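Local coordinates for SPbeta prophage-derived uncharacterized protein YonK (Bacillus subtilis, PDB 2H4O) that is of unknown function, comes from the SPbeta prophage and assembles as an octamer of small, strand-rich subunits, at residues Y33-K36 / E37-E41. Residues are numbered along the deposited sequence; the frame is centred on the assembly and turned at random.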
ATOM      1  N   TYR A  33     -24.220  -6.464 -12.697  1.00 57.47           N
ATOM      2  CA  TYR A  33     -24.603  -5.621 -11.581  1.00 57.16           C
ATOM      3  C   TYR A  33     -25.149  -4.338 -12.191  1.00 58.04           C
ATOM      4  O   TYR A  33     -24.686  -3.903 -13.240  1.00 57.23           O
ATOM      5  CB  TYR A  33     -23.362  -5.302 -10.717  1.00 55.61           C
ATOM      6  CG  TYR A  33     -22.532  -6.506 -10.305  1.00 53.17           C
ATOM      7  CD1 TYR A  33     -22.900  -7.303  -9.222  1.00 52.53           C
ATOM      8  CD2 TYR A  33     -21.402  -6.865 -11.023  1.00 51.70           C
ATOM      9  CE1 TYR A  33     -22.160  -8.425  -8.870  1.00 51.50           C
ATOM     10  CE2 TYR A  33     -20.661  -7.975 -10.681  1.00 51.11           C
ATOM     11  CZ  TYR A  33     -21.036  -8.748  -9.602  1.00 51.64           C
ATOM     12  OH  TYR A  33     -20.236  -9.810  -9.222  1.00 52.27           O
ATOM     13  N   ASP A  34     -26.146  -3.733 -11.565  1.00 59.39           N
ATOM     14  CA  ASP A  34     -26.640  -2.498 -12.131  1.00 62.58           C
ATOM     15  C   ASP A  34     -26.059  -1.368 -11.318  1.00 62.01           C
ATOM     16  O   ASP A  34     -26.380  -1.170 -10.138  1.00 61.22           O
ATOM     17  CB  ASP A  34     -28.169  -2.428 -12.153  1.00 65.73           C
ATOM     18  CG  ASP A  34     -28.763  -2.361 -10.788  1.00 68.88           C
ATOM     19  OD1 ASP A  34     -29.424  -1.339 -10.512  1.00 70.17           O
ATOM     20  OD2 ASP A  34     -28.571  -3.328 -10.003  1.00 72.80           O
ATOM     21  N   PHE A  35     -25.174  -0.647 -11.993  1.00 61.44           N
ATOM     22  CA  PHE A  35     -24.454   0.470 -11.432  1.00 60.34           C
ATOM     23  C   PHE A  35     -25.393   1.531 -10.884  1.00 60.83           C
ATOM     24  O   PHE A  35     -25.040   2.238  -9.930  1.00 59.84           O
ATOM     25  CB  PHE A  35     -23.546   1.036 -12.509  1.00 59.51           C
ATOM     26  CG  PHE A  35     -22.437   1.840 -11.979  1.00 59.15           C
ATOM     27  CD1 PHE A  35     -21.717   1.392 -10.884  1.00 57.74           C
ATOM     28  CD2 PHE A  35     -22.092   3.046 -12.573  1.00 58.99           C
ATOM     29  CE1 PHE A  35     -20.677   2.130 -10.386  1.00 57.74           C
ATOM     30  CE2 PHE A  35     -21.043   3.797 -12.079  1.00 59.41           C
ATOM     31  CZ  PHE A  35     -20.330   3.335 -10.980  1.00 57.98           C
ATOM     32  N   LYS A  36     -26.587   1.619 -11.476  1.00 61.58           N
ATOM     33  CA  LYS A  36     -27.601   2.581 -11.050  1.00 62.83           C
ATOM     34  C   LYS A  36     -28.001   2.333  -9.582  1.00 62.17           C
ATOM     35  O   LYS A  36     -27.903   3.217  -8.732  1.00 60.26           O
ATOM     36  CB  LYS A  36     -28.830   2.473 -11.975  1.00 65.83           C
ATOM     37  CG  LYS A  36     -29.798   3.673 -11.931  1.00 68.75           C
ATOM     38  CD  LYS A  36     -31.027   3.456 -12.864  1.00 71.31           C
ATOM     39  CE  LYS A  36     -31.738   4.790 -13.316  1.00 71.52           C
ATOM     40  NZ  LYS A  36     -32.203   5.693 -12.205  1.00 72.21           N
ATOM     41  N   GLU A  37     -28.437   1.118  -9.290  1.00 62.90           N
ATOM     42  CA  GLU A  37     -28.834   0.773  -7.933  1.00 63.65           C
ATOM     43  C   GLU A  37     -27.676   0.975  -6.976  1.00 61.91           C
ATOM     44  O   GLU A  37     -27.839   1.570  -5.912  1.00 60.89           O
ATOM     45  CB  GLU A  37     -29.293  -0.681  -7.856  1.00 66.20           C
ATOM     46  CG  GLU A  37     -30.506  -0.868  -6.995  1.00 70.75           C
ATOM     47  CD  GLU A  37     -31.618   0.113  -7.352  1.00 74.09           C
ATOM     48  OE1 GLU A  37     -31.820   1.086  -6.583  1.00 75.42           O
ATOM     49  OE2 GLU A  37     -32.274  -0.081  -8.412  1.00 75.30           O
ATOM     50  N   ILE A  38     -26.509   0.455  -7.346  1.00 61.13           N
ATOM     51  CA  ILE A  38     -25.308   0.608  -6.527  1.00 61.05           C
ATOM     52  C   ILE A  38     -25.021   2.097  -6.239  1.00 60.17           C
ATOM     53  O   ILE A  38     -24.887   2.523  -5.075  1.00 59.98           O
ATOM     54  CB  ILE A  38     -24.077  -0.007  -7.246  1.00 60.81           C
ATOM     55  CG1 ILE A  38     -24.235  -1.532  -7.358  1.00 60.30           C
ATOM     56  CG2 ILE A  38     -22.806   0.361  -6.496  1.00 61.34           C
ATOM     57  CD1 ILE A  38     -23.221  -2.178  -8.228  1.00 57.63           C
ATOM     58  N   LEU A  39     -24.946   2.882  -7.314  1.00 58.99           N
ATOM     59  CA  LEU A  39     -24.681   4.303  -7.211  1.00 57.27           C
ATOM     60  C   LEU A  39     -25.660   5.022  -6.333  1.00 57.21           C
ATOM     61  O   LEU A  39     -25.289   5.920  -5.623  1.00 57.49           O
ATOM     62  CB  LEU A  39     -24.683   4.920  -8.599  1.00 56.41           C
ATOM     63  CG  LEU A  39     -23.472   5.732  -9.037  1.00 56.01           C
ATOM     64  CD1 LEU A  39     -22.197   4.963  -8.732  1.00 56.87           C
ATOM     65  CD2 LEU A  39     -23.596   6.021 -10.515  1.00 54.23           C
ATOM     66  N   SER A  40     -26.922   4.627  -6.377  1.00 59.06           N
ATOM     67  CA  SER A  40     -27.940   5.293  -5.574  1.00 60.99           C
ATOM     68  C   SER A  40     -27.766   5.137  -4.082  1.00 61.51           C
ATOM     69  O   SER A  40     -28.214   5.975  -3.320  1.00 62.80           O
ATOM     70  CB  SER A  40     -29.319   4.796  -5.955  1.00 61.59           C
ATOM     71  OG  SER A  40     -29.475   3.463  -5.557  1.00 65.19           O
ATOM     72  N   GLU A  41     -27.125   4.058  -3.664  1.00 62.27           N
ATOM     73  CA  GLU A  41     -26.919   3.803  -2.254  1.00 62.94           C
ATOM     74  C   GLU A  41     -26.057   4.923  -1.678  1.00 62.54           C
ATOM     75  O   GLU A  41     -25.972   5.128  -0.466  1.00 63.41           O
ATOM     76  CB  GLU A  41     -26.230   2.446  -2.114  1.00 65.26           C
ATOM     77  CG  GLU A  41     -26.141   1.840  -0.708  1.00 68.61           C
ATOM     78  CD  GLU A  41     -25.570   0.415  -0.725  1.00 70.62           C
ATOM     79  OE1 GLU A  41     -25.183  -0.096   0.355  1.00 71.83           O
ATOM     80  OE2 GLU A  41     -25.508  -0.198  -1.821  1.00 71.76           O
TER
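An N-capped helix start, where strand 30-34 runs into helix 35-40, links Asp34 to the Glu37 amide and sets Phe35 against Leu39. Asp34 is the N-cap: with CG between the backbone N and the carbonyl carbon (chi1 67°), the carboxylate reaches forward and OD1 accepts from Glu37 N at 2.9 Å; the length and bend of this bond are doubtful, because OD1 is modelled too near a neighbouring atom. The carbonyl of the same residue starts the helical ladder, Asp34 O taking a nearly straight bond from Ile38 N at 3.2 Å. Phe35 O and Lys36 O carry it on, accepting from Leu39 N at 2.7 Å and from Ser40 N at 2.9 Å. One turn up from Phe35, the Leu39 methyl CD1 sits over one face of the ring, 3.7 Å from its centroid and displaced toward the rim, a CH-pi contact. The Ile38 methyl CD1 packs on the end of the strand, 4.0 Å from Tyr33 CB, while the Tyr33 hydroxyl is hydrogen-bonded to Glu24 OE1 of the same chain. Phe35 and Leu39 also pack on a second subunit, whereas Tyr33 and Ile38 meet a third. The whole is a strand-to-helix junction with an Asp N-cap, with Phe35, Leu39 and Ile38 packed at subunit interfaces of the octamer.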